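Long-range contacts in D-alanine--D-alanine ligase (Coxiella burnetii, PDB 3TQT), which catalyses the ATP-dependent joining of two D-alanines into D-alanyl-D-alanine, a building block of bacterial peptidoglycan, releasing ADP and phosphate: residues A84-S89 and Y97-V102; I230-L235 and Q282-A287; R301-V306 and E316-P321. All blocks are in the same frame, centred on the assembly; numbering follows the deposited sequence.

Contact 1: residues A84-S89 and Y97-V102; sequences AKPWQS and YSADCV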
ATOM      1  N   ALA A  84      12.517 -19.989  -0.862  1.00 36.86           N
ATOM      2  CA  ALA A  84      12.102 -21.038  -1.793  1.00 37.94           C
ATOM      3  C   ALA A  84      10.813 -21.758  -1.383  1.00 37.84           C
ATOM      4  O   ALA A  84       9.987 -22.095  -2.233  1.00 30.94           O
ATOM      5  CB  ALA A  84      13.224 -22.037  -1.991  1.00 34.81           C
ATOM      6  N   LYS A  85      10.658 -21.995  -0.082  1.00 35.96           N
ATOM      7  CA  LYS A  85       9.533 -22.758   0.448  1.00 37.14           C
ATOM      8  C   LYS A  85       8.846 -21.968   1.555  1.00 30.64           C
ATOM      9  O   LYS A  85       9.093 -22.190   2.733  1.00 30.13           O
ATOM     10  CB  LYS A  85      10.005 -24.106   0.985  1.00 30.51           C
ATOM     11  CG  LYS A  85      10.718 -24.971  -0.042  1.00 39.28           C
ATOM     12  CD  LYS A  85      10.780 -26.420   0.432  1.00 44.46           C
ATOM     13  CE  LYS A  85      11.497 -27.310  -0.571  1.00 54.22           C
ATOM     14  NZ  LYS A  85      12.630 -28.048   0.057  1.00 60.63           N
ATOM     15  N   PRO A  86       7.968 -21.041   1.164  1.00 27.71           N
ATOM     16  CA  PRO A  86       7.356 -20.096   2.098  1.00 27.55           C
ATOM     17  C   PRO A  86       6.231 -20.693   2.934  1.00 27.66           C
ATOM     18  O   PRO A  86       5.912 -20.121   3.973  1.00 29.87           O
ATOM     19  CB  PRO A  86       6.799 -19.021   1.169  1.00 24.92           C
ATOM     20  CG  PRO A  86       6.491 -19.748  -0.092  1.00 24.02           C
ATOM     21  CD  PRO A  86       7.572 -20.778  -0.230  1.00 25.60           C
ATOM     22  N   TRP A  87       5.640 -21.803   2.488  1.00 18.63           N
ATOM     23  CA  TRP A  87       4.491 -22.383   3.172  1.00 20.72           C
ATOM     24  C   TRP A  87       4.943 -23.533   4.038  1.00 27.52           C
ATOM     25  O   TRP A  87       5.706 -24.397   3.589  1.00 27.82           O
ATOM     26  CB  TRP A  87       3.466 -22.919   2.174  1.00 20.89           C
ATOM     27  CG  TRP A  87       3.209 -22.046   1.001  1.00 22.29           C
ATOM     28  CD1 TRP A  87       3.144 -22.433  -0.306  1.00 26.41           C
ATOM     29  CD2 TRP A  87       2.973 -20.630   1.016  1.00 25.05           C
ATOM     30  NE1 TRP A  87       2.864 -21.342  -1.107  1.00 28.28           N
ATOM     31  CE2 TRP A  87       2.765 -20.226  -0.320  1.00 23.43           C
ATOM     32  CE3 TRP A  87       2.927 -19.662   2.027  1.00 21.33           C
ATOM     33  CZ2 TRP A  87       2.516 -18.904  -0.669  1.00 27.12           C
ATOM     34  CZ3 TRP A  87       2.656 -18.348   1.678  1.00 30.08           C
ATOM     35  CH2 TRP A  87       2.461 -17.981   0.343  1.00 30.02           C
ATOM     36  N   GLN A  88       4.461 -23.562   5.270  1.00 24.30           N
ATOM     37  CA  GLN A  88       4.886 -24.598   6.203  1.00 30.76           C
ATOM     38  C   GLN A  88       3.679 -25.256   6.816  1.00 29.26           C
ATOM     39  O   GLN A  88       2.821 -24.582   7.360  1.00 27.68           O
ATOM     40  CB  GLN A  88       5.745 -24.001   7.312  1.00 32.21           C
ATOM     41  CG  GLN A  88       6.257 -25.027   8.305  1.00 43.31           C
ATOM     42  CD  GLN A  88       7.274 -24.440   9.251  1.00 53.98           C
ATOM     43  OE1 GLN A  88       8.153 -23.679   8.842  1.00 57.38           O
ATOM     44  NE2 GLN A  88       7.153 -24.775  10.529  1.00 63.84           N
ATOM     45  N   SER A  89       3.615 -26.579   6.739  1.00 33.47           N
ATOM     46  CA  SER A  89       2.476 -27.306   7.282  1.00 39.12           C
ATOM     47  C   SER A  89       2.454 -27.209   8.804  1.00 40.44           C
ATOM     48  O   SER A  89       3.504 -27.160   9.441  1.00 42.21           O
ATOM     49  CB  SER A  89       2.530 -28.772   6.848  1.00 52.34           C
ATOM     50  OG  SER A  89       3.764 -29.360   7.214  1.00 59.76           O
ATOM     51  N   TYR A  97       6.558 -26.193   1.685  1.00 27.07           N
ATOM     52  CA  TYR A  97       6.140 -26.306   0.294  1.00 25.64           C
ATOM     53  C   TYR A  97       6.690 -25.153  -0.511  1.00 28.86           C
ATOM     54  O   TYR A  97       6.672 -24.003  -0.060  1.00 24.66           O
ATOM     55  CB  TYR A  97       4.624 -26.276   0.164  1.00 28.67           C
ATOM     56  CG  TYR A  97       3.886 -27.368   0.899  1.00 34.47           C
ATOM     57  CD1 TYR A  97       3.321 -28.433   0.210  1.00 44.43           C
ATOM     58  CD2 TYR A  97       3.725 -27.315   2.273  1.00 39.38           C
ATOM     59  CE1 TYR A  97       2.628 -29.424   0.878  1.00 47.64           C
ATOM     60  CE2 TYR A  97       3.042 -28.300   2.946  1.00 48.59           C
ATOM     61  CZ  TYR A  97       2.493 -29.351   2.247  1.00 52.37           C
ATOM     62  OH  TYR A  97       1.811 -30.331   2.929  1.00 62.27           O
ATOM     63  N   SER A  98       7.142 -25.478  -1.715  1.00 25.23           N
ATOM     64  CA  SER A  98       7.768 -24.522  -2.615  1.00 29.43           C
ATOM     65  C   SER A  98       6.745 -23.589  -3.229  1.00 26.49           C
ATOM     66  O   SER A  98       5.595 -23.958  -3.427  1.00 25.17           O
ATOM     67  CB  SER A  98       8.445 -25.274  -3.757  1.00 25.91           C
ATOM     68  OG  SER A  98       9.529 -26.030  -3.276  1.00 34.14           O
ATOM     69  N   ALA A  99       7.193 -22.382  -3.552  1.00 22.06           N
ATOM     70  CA  ALA A  99       6.432 -21.478  -4.393  1.00 25.98           C
ATOM     71  C   ALA A  99       7.430 -20.610  -5.147  1.00 28.13           C
ATOM     72  O   ALA A  99       8.253 -19.933  -4.546  1.00 29.04           O
ATOM     73  CB  ALA A  99       5.483 -20.628  -3.559  1.00 21.61           C
ATOM     74  N   ASP A 100       7.371 -20.661  -6.469  1.00 22.19           N
ATOM     75  CA  ASP A 100       8.234 -19.837  -7.308  1.00 21.81           C
ATOM     76  C   ASP A 100       7.542 -18.547  -7.684  1.00 25.94           C
ATOM     77  O   ASP A 100       8.178 -17.563  -8.062  1.00 26.37           O
ATOM     78  CB  ASP A 100       8.591 -20.604  -8.572  1.00 18.91           C
ATOM     79  CG  ASP A 100       9.437 -21.806  -8.273  1.00 28.15           C
ATOM     80  OD1 ASP A 100      10.400 -21.641  -7.498  1.00 26.55           O
ATOM     81  OD2 ASP A 100       9.126 -22.903  -8.787  1.00 25.04           O
ATOM     82  N   CYS A 101       6.223 -18.564  -7.594  1.00 24.87           N
ATOM     83  CA  CYS A 101       5.440 -17.382  -7.897  1.00 24.18           C
ATOM     84  C   CYS A 101       4.050 -17.549  -7.320  1.00 23.46           C
ATOM     85  O   CYS A 101       3.484 -18.646  -7.323  1.00 21.36           O
ATOM     86  CB  CYS A 101       5.385 -17.126  -9.409  1.00 18.52           C
ATOM     87  SG  CYS A 101       4.474 -15.623  -9.889  1.00 25.41           S
ATOM     88  N   VAL A 102       3.512 -16.456  -6.798  1.00 19.21           N
ATOM     89  CA  VAL A 102       2.201 -16.489  -6.170  1.00 17.90           C
ATOM     90  C   VAL A 102       1.215 -15.725  -7.031  1.00 22.24           C
ATOM     91  O   VAL A 102       1.539 -14.678  -7.581  1.00 23.56           O
ATOM     92  CB  VAL A 102       2.259 -15.893  -4.750  1.00 15.86           C
ATOM     93  CG1 VAL A 102       0.873 -15.773  -4.161  1.00 15.63           C
ATOM     94  CG2 VAL A 102       3.178 -16.740  -3.864  1.00 23.68           C
TER
HETATM   95  O   HOH W   1      10.738 -22.763  -4.993  1.00 41.02           O
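At the edge of the N-terminal domain's mixed sheet, an antiparallel hairpin brings Trp87 opposite Tyr97 as a hydrogen-bonded pair, Tyr97 N giving its hydrogen to Trp87 O at 2.8 Å. Beyond this bridge, toward Ala84 and Ala99, the chains stay together without regular pairing: Ala99 N donates to Ala84 O over 3.1 Å, nearly straight at 162°, and a water links that same carbonyl oxygen to Asp100 OD1. Between the two bonds Tyr97 O lies against Lys85 CA at 3.2 Å in a CA-H...O contact. The Trp87 and Tyr97 side chains emerge on one face of the sheet, cross at about a right angle and meet through their CB atoms, 4.1 Å apart. With CG anti to its carbonyl carbon (chi1 -43°), Trp87 extends its indole along 97-102, NE1 coming within 3.7 Å of Ala99 CB and CZ2 3.9 Å from Val102 CG2, which lies at the ring edge. Pro86 CG sits over the centre of one indole face and also touches Ala99 CB at 3.7 Å. The sheet belongs to the Rossmann-like N-terminal domain, in which 101-104 and 96-97 are the outermost strands of the chain's own sheet; Trp87 NE1 hydrogen-bonds Ser8 OG on strand 5-12. The Tyr97 ring turns the other way along the hairpin, its CE2 edge meeting Ser89 CB at 4.0 Å, while Arg95 makes a cation-pi contact with the ring.

Contact 2: residues I230-L235 and Q282-A287; sequences IECAVL and QIQQIA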
ATOM      1  N   ILE A 230     -17.559   1.053 -20.085  1.00 21.98           N
ATOM      2  CA  ILE A 230     -16.623   0.379 -20.971  1.00 22.28           C
ATOM      3  C   ILE A 230     -15.431  -0.066 -20.138  1.00 25.46           C
ATOM      4  O   ILE A 230     -15.011   0.637 -19.210  1.00 27.49           O
ATOM      5  CB  ILE A 230     -16.165   1.326 -22.086  1.00 27.31           C
ATOM      6  CG1 ILE A 230     -17.382   1.846 -22.872  1.00 26.09           C
ATOM      7  CG2 ILE A 230     -15.146   0.638 -23.002  1.00 26.79           C
ATOM      8  CD1 ILE A 230     -18.231   0.758 -23.483  1.00 27.73           C
ATOM      9  N   GLU A 231     -14.911  -1.250 -20.430  1.00 21.03           N
ATOM     10  CA  GLU A 231     -13.784  -1.762 -19.673  1.00 19.15           C
ATOM     11  C   GLU A 231     -12.654  -2.107 -20.620  1.00 23.84           C
ATOM     12  O   GLU A 231     -12.875  -2.352 -21.803  1.00 23.42           O
ATOM     13  CB  GLU A 231     -14.196  -2.989 -18.873  1.00 21.68           C
ATOM     14  CG  GLU A 231     -15.388  -2.744 -17.975  1.00 28.16           C
ATOM     15  CD  GLU A 231     -15.714  -3.953 -17.136  1.00 29.47           C
ATOM     16  OE1 GLU A 231     -15.240  -5.052 -17.489  1.00 30.30           O
ATOM     17  OE2 GLU A 231     -16.418  -3.798 -16.120  1.00 30.99           O
ATOM     18  N   CYS A 232     -11.440  -2.104 -20.091  1.00 19.10           N
ATOM     19  CA  CYS A 232     -10.272  -2.416 -20.891  1.00 19.35           C
ATOM     20  C   CYS A 232      -9.267  -3.144 -20.014  1.00 23.35           C
ATOM     21  O   CYS A 232      -8.950  -2.698 -18.911  1.00 22.23           O
ATOM     22  CB  CYS A 232      -9.670  -1.132 -21.464  1.00 20.23           C
ATOM     23  SG  CYS A 232      -8.262  -1.390 -22.554  1.00 27.09           S
ATOM     24  N   ALA A 233      -8.793  -4.282 -20.501  1.00 22.28           N
ATOM     25  CA  ALA A 233      -7.848  -5.091 -19.756  1.00 22.68           C
ATOM     26  C   ALA A 233      -6.450  -4.656 -20.144  1.00 25.67           C
ATOM     27  O   ALA A 233      -6.124  -4.584 -21.325  1.00 23.59           O
ATOM     28  CB  ALA A 233      -8.046  -6.557 -20.067  1.00 22.94           C
ATOM     29  N   VAL A 234      -5.637  -4.349 -19.141  1.00 20.34           N
ATOM     30  CA  VAL A 234      -4.246  -3.964 -19.361  1.00 23.53           C
ATOM     31  C   VAL A 234      -3.319  -5.057 -18.835  1.00 21.07           C
ATOM     32  O   VAL A 234      -3.568  -5.665 -17.787  1.00 20.78           O
ATOM     33  CB  VAL A 234      -3.927  -2.623 -18.680  1.00 20.56           C
ATOM     34  CG1 VAL A 234      -2.457  -2.240 -18.884  1.00 17.36           C
ATOM     35  CG2 VAL A 234      -4.838  -1.530 -19.221  1.00 23.34           C
ATOM     36  N   LEU A 235      -2.260  -5.319 -19.586  1.00 19.11           N
ATOM     37  CA  LEU A 235      -1.300  -6.353 -19.218  1.00 20.15           C
ATOM     38  C   LEU A 235       0.109  -5.854 -19.442  1.00 19.77           C
ATOM     39  O   LEU A 235       0.435  -5.336 -20.512  1.00 22.44           O
ATOM     40  CB  LEU A 235      -1.528  -7.585 -20.073  1.00 20.45           C
ATOM     41  CG  LEU A 235      -0.523  -8.720 -19.951  1.00 19.84           C
ATOM     42  CD1 LEU A 235      -0.645  -9.389 -18.594  1.00 19.58           C
ATOM     43  CD2 LEU A 235      -0.800  -9.711 -21.075  1.00 25.18           C
ATOM     44  N   GLN A 282      -8.756   5.809 -27.726  1.00 31.25           N
ATOM     45  CA  GLN A 282      -8.638   6.609 -26.511  1.00 29.28           C
ATOM     46  C   GLN A 282      -8.732   5.715 -25.289  1.00 27.26           C
ATOM     47  O   GLN A 282      -7.904   5.790 -24.383  1.00 30.30           O
ATOM     48  CB  GLN A 282      -9.732   7.661 -26.442  1.00 36.85           C
ATOM     49  CG  GLN A 282      -9.502   8.868 -27.304  1.00 43.42           C
ATOM     50  CD  GLN A 282     -10.649   9.844 -27.178  1.00 41.92           C
ATOM     51  OE1 GLN A 282     -10.894  10.397 -26.105  1.00 40.39           O
ATOM     52  NE2 GLN A 282     -11.379  10.039 -28.268  1.00 43.42           N
ATOM     53  N   ILE A 283      -9.758   4.875 -25.267  1.00 26.37           N
ATOM     54  CA  ILE A 283      -9.929   3.926 -24.180  1.00 28.25           C
ATOM     55  C   ILE A 283      -8.636   3.140 -23.951  1.00 30.43           C
ATOM     56  O   ILE A 283      -8.145   3.025 -22.832  1.00 23.39           O
ATOM     57  CB  ILE A 283     -11.098   2.982 -24.474  1.00 29.85           C
ATOM     58  CG1 ILE A 283     -12.413   3.779 -24.443  1.00 30.43           C
ATOM     59  CG2 ILE A 283     -11.112   1.835 -23.465  1.00 27.74           C
ATOM     60  CD1 ILE A 283     -13.617   3.014 -24.917  1.00 36.19           C
ATOM     61  N   GLN A 284      -8.071   2.610 -25.023  1.00 27.02           N
ATOM     62  CA  GLN A 284      -6.865   1.812 -24.891  1.00 29.59           C
ATOM     63  C   GLN A 284      -5.694   2.652 -24.387  1.00 26.77           C
ATOM     64  O   GLN A 284      -4.961   2.225 -23.491  1.00 25.96           O
ATOM     65  CB  GLN A 284      -6.543   1.104 -26.209  1.00 28.80           C
ATOM     66  CG  GLN A 284      -7.513  -0.035 -26.506  1.00 33.66           C
ATOM     67  CD  GLN A 284      -7.355  -0.594 -27.902  1.00 38.88           C
ATOM     68  OE1 GLN A 284      -7.213   0.151 -28.868  1.00 35.73           O
ATOM     69  NE2 GLN A 284      -7.374  -1.912 -28.012  1.00 38.26           N
ATOM     70  N   GLN A 285      -5.532   3.859 -24.923  1.00 25.47           N
ATOM     71  CA  GLN A 285      -4.376   4.656 -24.532  1.00 26.56           C
ATOM     72  C   GLN A 285      -4.479   5.145 -23.098  1.00 23.67           C
ATOM     73  O   GLN A 285      -3.490   5.146 -22.366  1.00 28.93           O
ATOM     74  CB  GLN A 285      -4.149   5.841 -25.460  1.00 25.49           C
ATOM     75  CG  GLN A 285      -2.836   6.562 -25.153  1.00 37.16           C
ATOM     76  CD  GLN A 285      -1.610   5.683 -25.392  1.00 40.27           C
ATOM     77  OE1 GLN A 285      -1.312   5.329 -26.530  1.00 39.90           O
ATOM     78  NE2 GLN A 285      -0.901   5.324 -24.314  1.00 35.71           N
ATOM     79  N   ILE A 286      -5.675   5.555 -22.704  1.00 23.55           N
ATOM     80  CA  ILE A 286      -5.894   6.051 -21.353  1.00 21.23           C
ATOM     81  C   ILE A 286      -5.766   4.904 -20.363  1.00 21.28           C
ATOM     82  O   ILE A 286      -5.212   5.071 -19.278  1.00 22.20           O
ATOM     83  CB  ILE A 286      -7.275   6.721 -21.207  1.00 24.41           C
ATOM     84  CG1 ILE A 286      -7.339   7.975 -22.087  1.00 30.69           C
ATOM     85  CG2 ILE A 286      -7.528   7.108 -19.755  1.00 20.49           C
ATOM     86  CD1 ILE A 286      -8.678   8.656 -22.059  1.00 33.54           C
ATOM     87  N   ALA A 287      -6.256   3.731 -20.738  1.00 19.60           N
ATOM     88  CA  ALA A 287      -6.079   2.559 -19.862  1.00 25.04           C
ATOM     89  C   ALA A 287      -4.594   2.310 -19.571  1.00 19.23           C
ATOM     90  O   ALA A 287      -4.201   2.082 -18.421  1.00 19.37           O
ATOM     91  CB  ALA A 287      -6.734   1.321 -20.463  1.00 21.85           C
TER
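Ile283, on helix 277-293, meets strand 228-236 first: its CD1 presses on Ile230 CG2 at 3.4 Å, closer than usual van der Waals contact, the two side chains crossing at about a right angle. Its other branch, CG2, lies 3.9 Å from Cys232 CB. CG1 stands beside the backbone N and CG2 anti to it (chi1 -68°), a spread that lets one isoleucine touch two alternate strand residues. Next comes Gln284, at the flank, where its CG is 4.2 Å from Cys232 SG; its amide NE2 hydrogen-bonds Ser243 O on the neighbouring strand. One helical turn after Ile283, Ala287 drops its methyl between Cys232 and Val234, 3.7 Å from Cys232 SG and 3.6 Å from Val234 CG2. The helix thus lies on one face of the antiparallel sheet of the ATP-grasp domain, its axis 8.7 Å from that of the strand at an angle of 49°. Glu231 and Ala233 point to the other face, toward helix 328-335; Ile230 and Glu231 fall within the predicted ATP-binding range. Across these segments the grip is wholly apolar, built from aliphatic carbons and the Cys232 sulfur, so it depends on shape and burial and not on directed bonds.

Contact 3: residues R301-V306 and E316-P321; sequences RVDFFV and EINTIP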
ATOM      1  N   ARG A 301      -7.803  -4.131 -14.693  1.00 18.90           N
ATOM      2  CA  ARG A 301      -8.930  -3.783 -15.521  1.00 17.38           C
ATOM      3  C   ARG A 301      -9.295  -2.336 -15.237  1.00 23.12           C
ATOM      4  O   ARG A 301      -9.618  -1.987 -14.100  1.00 22.61           O
ATOM      5  CB  ARG A 301     -10.125  -4.683 -15.243  1.00 20.27           C
ATOM      6  CG  ARG A 301     -11.132  -4.661 -16.368  1.00 16.59           C
ATOM      7  CD  ARG A 301     -12.382  -5.415 -15.978  1.00 19.40           C
ATOM      8  NE  ARG A 301     -13.110  -4.683 -14.947  1.00 20.52           N
ATOM      9  CZ  ARG A 301     -13.595  -5.232 -13.842  1.00 29.63           C
ATOM     10  NH1 ARG A 301     -13.423  -6.529 -13.615  1.00 31.37           N
ATOM     11  NH2 ARG A 301     -14.256  -4.481 -12.969  1.00 27.11           N
ATOM     12  N   VAL A 302      -9.226  -1.495 -16.267  1.00 20.28           N
ATOM     13  CA  VAL A 302      -9.608  -0.093 -16.135  1.00 22.40           C
ATOM     14  C   VAL A 302     -11.037   0.071 -16.597  1.00 18.77           C
ATOM     15  O   VAL A 302     -11.377  -0.301 -17.731  1.00 19.98           O
ATOM     16  CB  VAL A 302      -8.722   0.822 -16.987  1.00 20.06           C
ATOM     17  CG1 VAL A 302      -9.047   2.282 -16.687  1.00 17.04           C
ATOM     18  CG2 VAL A 302      -7.251   0.527 -16.731  1.00 22.72           C
ATOM     19  N   ASP A 303     -11.871   0.609 -15.709  1.00 19.60           N
ATOM     20  CA  ASP A 303     -13.293   0.782 -15.970  1.00 24.66           C
ATOM     21  C   ASP A 303     -13.561   2.243 -16.252  1.00 18.17           C
ATOM     22  O   ASP A 303     -13.129   3.119 -15.502  1.00 19.98           O
ATOM     23  CB  ASP A 303     -14.132   0.313 -14.782  1.00 23.30           C
ATOM     24  CG  ASP A 303     -13.952  -1.175 -14.488  1.00 28.16           C
ATOM     25  OD1 ASP A 303     -13.337  -1.897 -15.310  1.00 23.98           O
ATOM     26  OD2 ASP A 303     -14.429  -1.619 -13.427  1.00 23.21           O
ATOM     27  N   PHE A 304     -14.256   2.483 -17.354  1.00 21.95           N
ATOM     28  CA  PHE A 304     -14.529   3.824 -17.831  1.00 22.30           C
ATOM     29  C   PHE A 304     -16.023   4.075 -17.917  1.00 26.03           C
ATOM     30  O   PHE A 304     -16.828   3.138 -17.975  1.00 24.41           O
ATOM     31  CB  PHE A 304     -14.039   3.976 -19.263  1.00 22.77           C
ATOM     32  CG  PHE A 304     -12.565   3.807 -19.452  1.00 26.22           C
ATOM     33  CD1 PHE A 304     -11.746   4.909 -19.592  1.00 24.54           C
ATOM     34  CD2 PHE A 304     -12.011   2.550 -19.581  1.00 24.16           C
ATOM     35  CE1 PHE A 304     -10.394   4.752 -19.803  1.00 23.38           C
ATOM     36  CE2 PHE A 304     -10.661   2.385 -19.793  1.00 24.38           C
ATOM     37  CZ  PHE A 304      -9.851   3.477 -19.912  1.00 21.19           C
ATOM     38  N   PHE A 305     -16.378   5.353 -17.979  1.00 22.68           N
ATOM     39  CA  PHE A 305     -17.645   5.769 -18.576  1.00 20.64           C
ATOM     40  C   PHE A 305     -17.309   6.420 -19.907  1.00 25.52           C
ATOM     41  O   PHE A 305     -16.324   7.153 -20.022  1.00 24.09           O
ATOM     42  CB  PHE A 305     -18.389   6.755 -17.673  1.00 24.66           C
ATOM     43  CG  PHE A 305     -19.209   6.088 -16.615  1.00 25.15           C
ATOM     44  CD1 PHE A 305     -20.512   5.707 -16.871  1.00 31.10           C
ATOM     45  CD2 PHE A 305     -18.667   5.816 -15.372  1.00 32.62           C
ATOM     46  CE1 PHE A 305     -21.270   5.080 -15.897  1.00 34.02           C
ATOM     47  CE2 PHE A 305     -19.417   5.194 -14.393  1.00 35.94           C
ATOM     48  CZ  PHE A 305     -20.719   4.822 -14.659  1.00 39.41           C
ATOM     49  N   VAL A 306     -18.098   6.116 -20.930  1.00 27.83           N
ATOM     50  CA  VAL A 306     -18.025   6.865 -22.173  1.00 27.00           C
ATOM     51  C   VAL A 306     -19.353   7.586 -22.333  1.00 27.41           C
ATOM     52  O   VAL A 306     -20.400   6.952 -22.439  1.00 26.49           O
ATOM     53  CB  VAL A 306     -17.781   5.963 -23.383  1.00 28.57           C
ATOM     54  CG1 VAL A 306     -17.836   6.784 -24.669  1.00 31.77           C
ATOM     55  CG2 VAL A 306     -16.452   5.268 -23.245  1.00 29.97           C
ATOM     56  N   GLU A 316     -12.563   3.708 -12.467  1.00 17.73           N
ATOM     57  CA  GLU A 316     -11.951   2.807 -11.504  1.00 20.34           C
ATOM     58  C   GLU A 316     -10.848   1.983 -12.167  1.00 19.29           C
ATOM     59  O   GLU A 316     -10.895   1.724 -13.365  1.00 19.17           O
ATOM     60  CB  GLU A 316     -13.019   1.875 -10.901  1.00 25.08           C
ATOM     61  CG  GLU A 316     -12.489   0.874  -9.887  1.00 37.16           C
ATOM     62  CD  GLU A 316     -13.602   0.136  -9.141  1.00 37.67           C
ATOM     63  OE1 GLU A 316     -14.761   0.177  -9.595  1.00 35.84           O
ATOM     64  OE2 GLU A 316     -13.313  -0.481  -8.092  1.00 40.00           O
ATOM     65  N   ILE A 317      -9.845   1.612 -11.378  1.00 14.77           N
ATOM     66  CA  ILE A 317      -8.837   0.628 -11.803  1.00 14.57           C
ATOM     67  C   ILE A 317      -8.882  -0.545 -10.839  1.00 17.56           C
ATOM     68  O   ILE A 317      -8.726  -0.366  -9.636  1.00 22.22           O
ATOM     69  CB  ILE A 317      -7.414   1.235 -11.786  1.00 13.72           C
ATOM     70  CG1 ILE A 317      -7.409   2.529 -12.616  1.00 14.74           C
ATOM     71  CG2 ILE A 317      -6.369   0.197 -12.312  1.00 14.99           C
ATOM     72  CD1 ILE A 317      -6.096   3.274 -12.599  1.00 21.13           C
ATOM     73  N   ASN A 318      -9.100  -1.739 -11.371  1.00 21.52           N
ATOM     74  CA  ASN A 318      -9.237  -2.938 -10.559  1.00 24.93           C
ATOM     75  C   ASN A 318      -8.016  -3.801 -10.753  1.00 19.86           C
ATOM     76  O   ASN A 318      -7.770  -4.255 -11.871  1.00 20.61           O
ATOM     77  CB  ASN A 318     -10.445  -3.741 -11.026  1.00 27.23           C
ATOM     78  CG  ASN A 318     -11.713  -2.962 -10.929  1.00 39.22           C
ATOM     79  OD1 ASN A 318     -12.315  -2.874  -9.861  1.00 51.32           O
ATOM     80  ND2 ASN A 318     -12.123  -2.361 -12.040  1.00 45.76           N
ATOM     81  N   THR A 319      -7.273  -4.048  -9.676  1.00 19.48           N
ATOM     82  CA  THR A 319      -5.988  -4.736  -9.798  1.00 17.47           C
ATOM     83  C   THR A 319      -6.122  -6.245  -9.609  1.00 20.49           C
ATOM     84  O   THR A 319      -5.259  -6.997 -10.025  1.00 26.95           O
ATOM     85  CB  THR A 319      -4.957  -4.205  -8.776  1.00 20.72           C
ATOM     86  OG1 THR A 319      -5.494  -4.370  -7.467  1.00 21.20           O
ATOM     87  CG2 THR A 319      -4.662  -2.700  -9.013  1.00 20.86           C
ATOM     88  N   ILE A 320      -7.205  -6.688  -8.988  1.00 23.19           N
ATOM     89  CA  ILE A 320      -7.497  -8.124  -8.994  1.00 31.19           C
ATOM     90  C   ILE A 320      -8.919  -8.301  -9.524  1.00 29.97           C
ATOM     91  O   ILE A 320      -9.860  -8.551  -8.774  1.00 27.59           O
ATOM     92  CB  ILE A 320      -7.285  -8.805  -7.610  1.00 33.36           C
ATOM     93  CG1 ILE A 320      -5.958  -8.355  -6.975  1.00 38.58           C
ATOM     94  CG2 ILE A 320      -7.326 -10.347  -7.726  1.00 27.70           C
ATOM     95  CD1 ILE A 320      -4.698  -8.922  -7.625  1.00 42.47           C
ATOM     96  N   PRO A 321      -9.077  -8.130 -10.837  1.00 24.87           N
ATOM     97  CA  PRO A 321     -10.391  -8.258 -11.465  1.00 21.78           C
ATOM     98  C   PRO A 321     -10.837  -9.707 -11.434  1.00 23.97           C
ATOM     99  O   PRO A 321      -9.988 -10.587 -11.266  1.00 22.97           O
ATOM    100  CB  PRO A 321     -10.124  -7.830 -12.901  1.00 20.53           C
ATOM    101  CG  PRO A 321      -8.700  -8.137 -13.129  1.00 23.03           C
ATOM    102  CD  PRO A 321      -8.010  -7.890 -11.822  1.00 24.22           C
TER
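Arg301 CB begins the contact, 3.9 Å from Pro321 CB, in the loop that follows Asn318. The chain runs out with CG anti to the backbone N (chi1 -161°), then bends at chi3 (69°), which turns the guanidinium along its own strand to Asp303, two residues on. There NE donates to Asp303 OD1 at 2.8 Å and NH2 to Asp303 OD2 at 2.9 Å, a side-on salt bridge lying in the guanidinium plane and using the syn lone pair of each oxygen. At the tip NH1 comes within 3.6 Å of Pro321 CB, while Asn318 CG lies over one guanidinium face, the amide inclined 43° to it and not stacked. Strands 298-306 and 312-318 form an antiparallel hairpin at the edge of the ATP-grasp sheet, and Asp303, Glu316 and Asn318, on the same face as Arg301, are predicted magnesium ligands. Arg301 O takes two hydrogens, from Asn318 N at 2.8 Å and from Asn318 ND2 at 3.3 Å, reaching it from opposite faces of the carbonyl plane. The same ND2 makes a weak bond to Asp303 OD2, linking the amide to the salt-bridged carboxylate. On the reverse face Val302 CG1 and Ile317 CG1 are 4.4 Å apart.

In the fold
From the N terminus, contact 1 comes first and closes a short hairpin loop in the N-terminal domain's sheet. Contact 2 closes a much longer excursion, carrying the chain from strand 228-236 through 241-249 and 268-270 to helix 277-293. That helix leads straight into strand 298-306, where contact 3 closes the next hairpin. The three loops follow in series; none nests or crosses. Contacts 2 and 3 share one sheet: strands 228-236 and 298-306 are neighbours, probably bonded through Ile230 O to Phe304 N, and Ile283 also packs on Phe304. Contact 1 lies apart, its centre about 31 Å from that of contact 3.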